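Local atomic coordinates of HydG protein (Carboxydothermus hydrogenoformans, PDB entry 4RTB), a protein that probably works as a radical SAM lyase with a [4Fe-4S] cluster, making the CO and cyanide ligands needed to mature [FeFe]-hydrogenase. Residues F252-V264 against Y299-L313. Sequence-based numbering, arbitrary orientation.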
ATOM      1  N   PHE A 252      -5.370  -9.911  -3.935  1.00 82.54           N
ATOM      2  CA  PHE A 252      -5.216 -11.304  -3.528  1.00 82.36           C
ATOM      3  C   PHE A 252      -6.563 -11.954  -3.252  1.00 86.26           C
ATOM      4  O   PHE A 252      -7.400 -11.397  -2.541  1.00 95.62           O
ATOM      5  CB  PHE A 252      -4.311 -11.404  -2.301  1.00 79.22           C
ATOM      6  CG  PHE A 252      -2.861 -11.181  -2.609  1.00 75.29           C
ATOM      7  CD1 PHE A 252      -2.067 -12.228  -3.048  1.00 72.00           C
ATOM      8  CD2 PHE A 252      -2.291  -9.925  -2.476  1.00 72.37           C
ATOM      9  CE1 PHE A 252      -0.729 -12.027  -3.343  1.00 69.55           C
ATOM     10  CE2 PHE A 252      -0.955  -9.717  -2.771  1.00 69.80           C
ATOM     11  CZ  PHE A 252      -0.175 -10.770  -3.205  1.00 59.68           C
ATOM     12  N   GLY A 253      -6.761 -13.137  -3.822  1.00 82.27           N
ATOM     13  CA  GLY A 253      -8.030 -13.831  -3.720  1.00 87.05           C
ATOM     14  C   GLY A 253      -8.698 -13.894  -5.076  1.00 89.27           C
ATOM     15  O   GLY A 253      -9.744 -14.521  -5.244  1.00 91.30           O
ATOM     16  N   LEU A 254      -8.086 -13.228  -6.049  1.00 89.17           N
ATOM     17  CA  LEU A 254      -8.579 -13.239  -7.418  1.00 87.96           C
ATOM     18  C   LEU A 254      -8.165 -14.532  -8.108  1.00 83.01           C
ATOM     19  O   LEU A 254      -8.999 -15.240  -8.673  1.00 83.57           O
ATOM     20  CB  LEU A 254      -8.056 -12.024  -8.187  1.00 89.42           C
ATOM     21  CG  LEU A 254      -9.103 -11.000  -8.631  1.00 86.92           C
ATOM     22  CD1 LEU A 254     -10.104 -10.709  -7.522  1.00 87.08           C
ATOM     23  CD2 LEU A 254      -8.431  -9.721  -9.102  1.00 88.96           C
ATOM     24  N   GLY A 255      -6.874 -14.838  -8.052  1.00 81.27           N
ATOM     25  CA  GLY A 255      -6.357 -16.085  -8.586  1.00 85.59           C
ATOM     26  C   GLY A 255      -5.435 -16.766  -7.593  1.00 90.94           C
ATOM     27  O   GLY A 255      -5.416 -16.408  -6.414  1.00 89.34           O
ATOM     28  N   ASP A 256      -4.674 -17.749  -8.069  1.00 94.03           N
ATOM     29  CA  ASP A 256      -3.705 -18.440  -7.227  1.00 95.31           C
ATOM     30  C   ASP A 256      -2.712 -17.428  -6.668  1.00 88.89           C
ATOM     31  O   ASP A 256      -1.991 -16.781  -7.426  1.00 86.89           O
ATOM     32  CB  ASP A 256      -2.978 -19.532  -8.013  1.00104.14           C
ATOM     33  CG  ASP A 256      -2.391 -20.605  -7.117  1.00108.14           C
ATOM     34  OD1 ASP A 256      -1.212 -20.478  -6.721  1.00106.02           O
ATOM     35  OD2 ASP A 256      -3.111 -21.578  -6.807  1.00112.63           O
ATOM     36  N   PRO A 257      -2.680 -17.288  -5.336  1.00 83.30           N
ATOM     37  CA  PRO A 257      -1.898 -16.255  -4.647  1.00 76.31           C
ATOM     38  C   PRO A 257      -0.411 -16.359  -4.973  1.00 75.09           C
ATOM     39  O   PRO A 257       0.287 -15.341  -5.049  1.00 69.30           O
ATOM     40  CB  PRO A 257      -2.158 -16.544  -3.162  1.00 70.95           C
ATOM     41  CG  PRO A 257      -3.362 -17.440  -3.139  1.00 71.07           C
ATOM     42  CD  PRO A 257      -3.291 -18.233  -4.389  1.00 76.07           C
ATOM     43  N   LEU A 258       0.055 -17.590  -5.165  1.00 78.25           N
ATOM     44  CA  LEU A 258       1.435 -17.853  -5.552  1.00 80.44           C
ATOM     45  C   LEU A 258       1.803 -17.091  -6.819  1.00 79.11           C
ATOM     46  O   LEU A 258       2.850 -16.439  -6.893  1.00 76.04           O
ATOM     47  CB  LEU A 258       1.648 -19.356  -5.757  1.00 79.99           C
ATOM     48  CG  LEU A 258       2.964 -19.795  -6.401  1.00 76.61           C
ATOM     49  CD1 LEU A 258       4.138 -19.306  -5.577  1.00 71.95           C
ATOM     50  CD2 LEU A 258       3.014 -21.309  -6.566  1.00 77.06           C
ATOM     51  N   PHE A 259       0.920 -17.167  -7.807  1.00 87.48           N
ATOM     52  CA  PHE A 259       1.168 -16.546  -9.097  1.00 88.77           C
ATOM     53  C   PHE A 259       1.235 -15.023  -9.007  1.00 85.30           C
ATOM     54  O   PHE A 259       2.101 -14.403  -9.619  1.00 82.94           O
ATOM     55  CB  PHE A 259       0.093 -16.961 -10.101  1.00 89.95           C
ATOM     56  CG  PHE A 259       0.402 -16.558 -11.510  1.00 95.61           C
ATOM     57  CD1 PHE A 259       1.130 -17.396 -12.336  1.00102.26           C
ATOM     58  CD2 PHE A 259      -0.028 -15.341 -12.006  1.00 96.09           C
ATOM     59  CE1 PHE A 259       1.420 -17.027 -13.635  1.00106.29           C
ATOM     60  CE2 PHE A 259       0.263 -14.967 -13.302  1.00101.72           C
ATOM     61  CZ  PHE A 259       0.985 -15.812 -14.118  1.00105.71           C
ATOM     62  N   GLU A 260       0.316 -14.425  -8.252  1.00 82.74           N
ATOM     63  CA  GLU A 260       0.285 -12.973  -8.099  1.00 82.69           C
ATOM     64  C   GLU A 260       1.501 -12.473  -7.316  1.00 79.57           C
ATOM     65  O   GLU A 260       2.099 -11.450  -7.666  1.00 76.54           O
ATOM     66  CB  GLU A 260      -1.013 -12.530  -7.413  1.00 87.35           C
ATOM     67  CG  GLU A 260      -2.010 -11.826  -8.332  1.00 97.00           C
ATOM     68  CD  GLU A 260      -2.888 -12.788  -9.119  1.00 98.66           C
ATOM     69  OE1 GLU A 260      -3.764 -13.437  -8.505  1.00102.08           O
ATOM     70  OE2 GLU A 260      -2.708 -12.889 -10.350  1.00 93.21           O
ATOM     71  N   LEU A 261       1.855 -13.200  -6.257  1.00 75.56           N
ATOM     72  CA  LEU A 261       3.049 -12.894  -5.473  1.00 71.65           C
ATOM     73  C   LEU A 261       4.300 -12.920  -6.341  1.00 69.61           C
ATOM     74  O   LEU A 261       5.131 -12.011  -6.281  1.00 70.28           O
ATOM     75  CB  LEU A 261       3.200 -13.883  -4.315  1.00 77.60           C
ATOM     76  CG  LEU A 261       4.568 -13.918  -3.627  1.00 71.56           C
ATOM     77  CD1 LEU A 261       4.882 -12.581  -2.972  1.00 63.58           C
ATOM     78  CD2 LEU A 261       4.622 -15.044  -2.609  1.00 70.68           C
ATOM     79  N   LEU A 262       4.427 -13.980  -7.134  1.00 70.59           N
ATOM     80  CA  LEU A 262       5.487 -14.086  -8.130  1.00 76.12           C
ATOM     81  C   LEU A 262       5.490 -12.881  -9.075  1.00 78.10           C
ATOM     82  O   LEU A 262       6.535 -12.271  -9.333  1.00 78.70           O
ATOM     83  CB  LEU A 262       5.320 -15.378  -8.932  1.00 79.85           C
ATOM     84  CG  LEU A 262       6.238 -16.574  -8.678  1.00 80.86           C
ATOM     85  CD1 LEU A 262       6.854 -16.520  -7.295  1.00 73.62           C
ATOM     86  CD2 LEU A 262       5.454 -17.863  -8.865  1.00 85.89           C
ATOM     87  N   GLY A 263       4.305 -12.544  -9.575  1.00 72.31           N
ATOM     88  CA  GLY A 263       4.143 -11.474 -10.543  1.00 72.83           C
ATOM     89  C   GLY A 263       4.564 -10.108 -10.039  1.00 71.36           C
ATOM     90  O   GLY A 263       5.173  -9.336 -10.780  1.00 71.04           O
ATOM     91  N   VAL A 264       4.235  -9.803  -8.788  1.00 68.57           N
ATOM     92  CA  VAL A 264       4.612  -8.518  -8.206  1.00 68.93           C
ATOM     93  C   VAL A 264       6.129  -8.367  -8.139  1.00 71.99           C
ATOM     94  O   VAL A 264       6.685  -7.352  -8.568  1.00 78.82           O
ATOM     95  CB  VAL A 264       4.026  -8.344  -6.798  1.00 71.70           C
ATOM     96  CG1 VAL A 264       4.620  -7.120  -6.125  1.00 75.08           C
ATOM     97  CG2 VAL A 264       2.517  -8.235  -6.870  1.00 67.27           C
ATOM     98  N   TYR A 299     -10.451 -17.511  -4.199  1.00108.87           N
ATOM     99  CA  TYR A 299      -9.261 -18.099  -3.607  1.00106.24           C
ATOM    100  C   TYR A 299      -9.127 -17.554  -2.191  1.00103.54           C
ATOM    101  O   TYR A 299      -8.744 -16.401  -1.989  1.00 99.30           O
ATOM    102  CB  TYR A 299      -8.013 -17.800  -4.442  1.00109.88           C
ATOM    103  CG  TYR A 299      -7.710 -18.856  -5.487  1.00121.59           C
ATOM    104  CD1 TYR A 299      -6.869 -19.924  -5.200  1.00125.05           C
ATOM    105  CD2 TYR A 299      -8.269 -18.788  -6.759  1.00128.91           C
ATOM    106  CE1 TYR A 299      -6.589 -20.893  -6.152  1.00131.43           C
ATOM    107  CE2 TYR A 299      -7.996 -19.752  -7.716  1.00133.05           C
ATOM    108  CZ  TYR A 299      -7.157 -20.803  -7.408  1.00135.03           C
ATOM    109  OH  TYR A 299      -6.883 -21.763  -8.357  1.00135.91           O
ATOM    110  N   LYS A 300      -9.480 -18.386  -1.216  1.00103.67           N
ATOM    111  CA  LYS A 300      -9.458 -17.987   0.183  1.00 95.66           C
ATOM    112  C   LYS A 300      -8.035 -17.723   0.652  1.00 92.35           C
ATOM    113  O   LYS A 300      -7.227 -18.644   0.757  1.00101.33           O
ATOM    114  CB  LYS A 300     -10.108 -19.063   1.055  1.00 96.91           C
ATOM    115  N   ILE A 301      -7.728 -16.458   0.924  1.00 86.03           N
ATOM    116  CA  ILE A 301      -6.412 -16.098   1.434  1.00 90.69           C
ATOM    117  C   ILE A 301      -6.372 -16.232   2.951  1.00 96.27           C
ATOM    118  O   ILE A 301      -6.906 -15.385   3.669  1.00 97.66           O
ATOM    119  CB  ILE A 301      -6.022 -14.660   1.054  1.00 86.66           C
ATOM    120  CG1 ILE A 301      -6.290 -14.409  -0.427  1.00 86.39           C
ATOM    121  CG2 ILE A 301      -4.560 -14.408   1.386  1.00 86.41           C
ATOM    122  CD1 ILE A 301      -5.515 -15.318  -1.335  1.00 87.28           C
ATOM    123  N   SER A 302      -5.739 -17.295   3.438  1.00 95.16           N
ATOM    124  CA  SER A 302      -5.663 -17.520   4.876  1.00 99.70           C
ATOM    125  C   SER A 302      -4.734 -16.502   5.528  1.00 89.16           C
ATOM    126  O   SER A 302      -3.816 -15.986   4.888  1.00 83.36           O
ATOM    127  CB  SER A 302      -5.194 -18.945   5.182  1.00113.90           C
ATOM    128  OG  SER A 302      -3.821 -19.120   4.871  1.00123.28           O
ATOM    129  N   ASP A 303      -4.997 -16.211   6.799  1.00 87.80           N
ATOM    130  CA  ASP A 303      -4.201 -15.260   7.571  1.00 86.32           C
ATOM    131  C   ASP A 303      -2.727 -15.633   7.565  1.00 81.47           C
ATOM    132  O   ASP A 303      -1.854 -14.779   7.376  1.00 80.99           O
ATOM    133  CB  ASP A 303      -4.707 -15.185   9.013  1.00 92.58           C
ATOM    134  CG  ASP A 303      -5.941 -14.320   9.151  1.00 98.24           C
ATOM    135  OD1 ASP A 303      -5.933 -13.186   8.629  1.00 97.44           O
ATOM    136  OD2 ASP A 303      -6.919 -14.772   9.780  1.00102.15           O
ATOM    137  N   HIS A 304      -2.463 -16.916   7.777  1.00 78.12           N
ATOM    138  CA  HIS A 304      -1.104 -17.433   7.762  1.00 80.19           C
ATOM    139  C   HIS A 304      -0.426 -17.159   6.422  1.00 76.41           C
ATOM    140  O   HIS A 304       0.673 -16.598   6.369  1.00 67.90           O
ATOM    141  CB  HIS A 304      -1.104 -18.933   8.053  1.00 84.01           C
ATOM    142  CG  HIS A 304       0.265 -19.516   8.181  1.00 91.00           C
ATOM    143  ND1 HIS A 304       1.044 -19.339   9.304  1.00 94.18           N
ATOM    144  CD2 HIS A 304       1.001 -20.262   7.324  1.00 95.89           C
ATOM    145  CE1 HIS A 304       2.199 -19.958   9.137  1.00 99.49           C
ATOM    146  NE2 HIS A 304       2.198 -20.525   7.943  1.00100.62           N
ATOM    147  N   LYS A 305      -1.094 -17.554   5.344  1.00 81.05           N
ATOM    148  CA  LYS A 305      -0.554 -17.358   4.005  1.00 83.81           C
ATOM    149  C   LYS A 305      -0.362 -15.874   3.711  1.00 76.64           C
ATOM    150  O   LYS A 305       0.607 -15.495   3.067  1.00 70.93           O
ATOM    151  CB  LYS A 305      -1.463 -18.000   2.957  1.00 88.42           C
ATOM    152  CG  LYS A 305      -0.778 -19.085   2.137  1.00 94.44           C
ATOM    153  CD  LYS A 305      -1.672 -20.303   1.968  1.00104.21           C
ATOM    154  CE  LYS A 305      -1.019 -21.351   1.075  1.00113.61           C
ATOM    155  NZ  LYS A 305       0.335 -21.742   1.560  1.00113.69           N
ATOM    156  N   PHE A 306      -1.275 -15.042   4.201  1.00 73.52           N
ATOM    157  CA  PHE A 306      -1.154 -13.593   4.063  1.00 70.49           C
ATOM    158  C   PHE A 306       0.143 -13.086   4.696  1.00 74.99           C
ATOM    159  O   PHE A 306       0.932 -12.366   4.057  1.00 72.41           O
ATOM    160  CB  PHE A 306      -2.356 -12.898   4.705  1.00 68.18           C
ATOM    161  CG  PHE A 306      -2.592 -11.506   4.203  1.00 71.10           C
ATOM    162  CD1 PHE A 306      -2.314 -11.175   2.887  1.00 78.97           C
ATOM    163  CD2 PHE A 306      -3.093 -10.527   5.044  1.00 67.57           C
ATOM    164  CE1 PHE A 306      -2.534  -9.894   2.418  1.00 78.34           C
ATOM    165  CE2 PHE A 306      -3.312  -9.244   4.585  1.00 72.65           C
ATOM    166  CZ  PHE A 306      -3.033  -8.925   3.268  1.00 80.05           C
ATOM    167  N   LYS A 307       0.353 -13.472   5.955  1.00 82.00           N
ATOM    168  CA  LYS A 307       1.581 -13.142   6.670  1.00 79.59           C
ATOM    169  C   LYS A 307       2.790 -13.610   5.863  1.00 75.48           C
ATOM    170  O   LYS A 307       3.813 -12.923   5.799  1.00 62.70           O
ATOM    171  CB  LYS A 307       1.573 -13.770   8.067  1.00 80.45           C
ATOM    172  CG  LYS A 307       0.514 -13.181   8.999  1.00 82.65           C
ATOM    173  CD  LYS A 307      -0.090 -14.226   9.941  1.00 86.18           C
ATOM    174  CE  LYS A 307       0.858 -14.625  11.062  1.00 85.51           C
ATOM    175  NZ  LYS A 307       0.190 -15.531  12.045  1.00 91.24           N
ATOM    176  N   LYS A 308       2.652 -14.769   5.223  1.00 69.38           N
ATOM    177  CA  LYS A 308       3.685 -15.268   4.321  1.00 74.11           C
ATOM    178  C   LYS A 308       3.928 -14.343   3.126  1.00 77.90           C
ATOM    179  O   LYS A 308       5.074 -14.168   2.704  1.00 77.23           O
ATOM    180  CB  LYS A 308       3.324 -16.663   3.816  1.00 82.23           C
ATOM    181  CG  LYS A 308       4.004 -17.788   4.557  1.00 88.93           C
ATOM    182  CD  LYS A 308       3.743 -19.105   3.861  1.00 90.91           C
ATOM    183  CE  LYS A 308       4.661 -20.185   4.381  1.00 93.58           C
ATOM    184  NZ  LYS A 308       4.387 -21.478   3.703  1.00 96.78           N
ATOM    185  N   ILE A 309       2.863 -13.762   2.576  1.00 75.24           N
ATOM    186  CA  ILE A 309       3.029 -12.867   1.435  1.00 74.01           C
ATOM    187  C   ILE A 309       3.772 -11.612   1.860  1.00 75.54           C
ATOM    188  O   ILE A 309       4.732 -11.217   1.207  1.00 77.69           O
ATOM    189  CB  ILE A 309       1.699 -12.430   0.778  1.00 76.37           C
ATOM    190  CG1 ILE A 309       0.645 -13.531   0.834  1.00 78.20           C
ATOM    191  CG2 ILE A 309       1.940 -12.036  -0.672  1.00 75.50           C
ATOM    192  CD1 ILE A 309      -0.692 -13.108   0.262  1.00 76.04           C
ATOM    193  N   VAL A 310       3.337 -10.982   2.951  1.00 74.99           N
ATOM    194  CA  VAL A 310       3.991  -9.739   3.368  1.00 75.02           C
ATOM    195  C   VAL A 310       5.429 -10.008   3.820  1.00 76.37           C
ATOM    196  O   VAL A 310       6.305  -9.144   3.685  1.00 72.91           O
ATOM    197  CB  VAL A 310       3.210  -9.010   4.499  1.00 72.57           C
ATOM    198  CG1 VAL A 310       1.720  -9.282   4.380  1.00 70.03           C
ATOM    199  CG2 VAL A 310       3.722  -9.399   5.881  1.00 80.39           C
ATOM    200  N   ALA A 311       5.674 -11.214   4.328  1.00 76.67           N
ATOM    201  CA  ALA A 311       7.010 -11.594   4.767  1.00 74.53           C
ATOM    202  C   ALA A 311       7.927 -11.746   3.566  1.00 74.03           C
ATOM    203  O   ALA A 311       8.997 -11.138   3.507  1.00 74.44           O
ATOM    204  CB  ALA A 311       6.966 -12.883   5.567  1.00 78.74           C
ATOM    205  N   LEU A 312       7.494 -12.562   2.610  1.00 75.50           N
ATOM    206  CA  LEU A 312       8.252 -12.793   1.388  1.00 73.17           C
ATOM    207  C   LEU A 312       8.485 -11.506   0.608  1.00 74.44           C
ATOM    208  O   LEU A 312       9.560 -11.291   0.066  1.00 73.97           O
ATOM    209  CB  LEU A 312       7.536 -13.816   0.512  1.00 68.29           C
ATOM    210  CG  LEU A 312       7.799 -15.262   0.920  1.00 64.64           C
ATOM    211  CD1 LEU A 312       6.764 -16.183   0.315  1.00 65.64           C
ATOM    212  CD2 LEU A 312       9.198 -15.670   0.490  1.00 65.42           C
ATOM    213  N   LEU A 313       7.474 -10.650   0.556  1.00 68.97           N
ATOM    214  CA  LEU A 313       7.611  -9.360  -0.102  1.00 69.56           C
ATOM    215  C   LEU A 313       8.629  -8.484   0.617  1.00 75.67           C
ATOM    216  O   LEU A 313       9.455  -7.833  -0.025  1.00 59.69           O
ATOM    217  CB  LEU A 313       6.260  -8.652  -0.178  1.00 68.63           C
ATOM    218  CG  LEU A 313       5.428  -8.972  -1.421  1.00 67.90           C
ATOM    219  CD1 LEU A 313       3.964  -9.074  -1.060  1.00 64.26           C
ATOM    220  CD2 LEU A 313       5.642  -7.909  -2.487  1.00 68.00           C
TER
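I309 lies over one face of the F252 ring: its CD1 sits 3.9 Å from the ring centroid in a CH-pi contact, displaced toward the rim, while its CG2 branch meets F252 CZ. The carbonyl O of P257 lies in the plane of the F252 ring, at its edge. The Y299 ring is laid against the peptide between G255 and D256, with D256 N 3.8 Å above the ring plane over its centre and G255 C nearer the rim. The D256 carboxylate, turned 76° from the ring plane, brings OD2 to 3.6 Å from Y299 CE1.

Next to the Y299 ring the backbones meet. Y299 N donates to G253 O (3.2 Å), and G253 CA in turn makes a CA-H...O contact with Y299 O. G253 has a positive phi, where a side chain would crowd the preceding carbonyl O, and I301 reaches in beside it, placing CD1 3.5 Å from P257 CG.

Helices 257-275 and 303-316 are neighbours on the outside of the radical SAM beta/alpha barrel; their parts 257-264 and 303-313 run nearly parallel at -17° with axes 11.0 Å apart, and the strand 281-283 comes between them in sequence. With its CG anti to the backbone N (chi1 165°), L261 spreads its methyls over the second helix: CD1 against I309 CG2 and L313 CG, CD2 3.8 Å from L312 CD1. V264 CG1 extends the seam to L313 CD2. F69 of helix 62-70 touches P257, L261, I309 and L312, whereas L254 points away from 299-313, and its side chain lies about 4 Å from those of Y114 and E209, which bind S-adenosylmethionine.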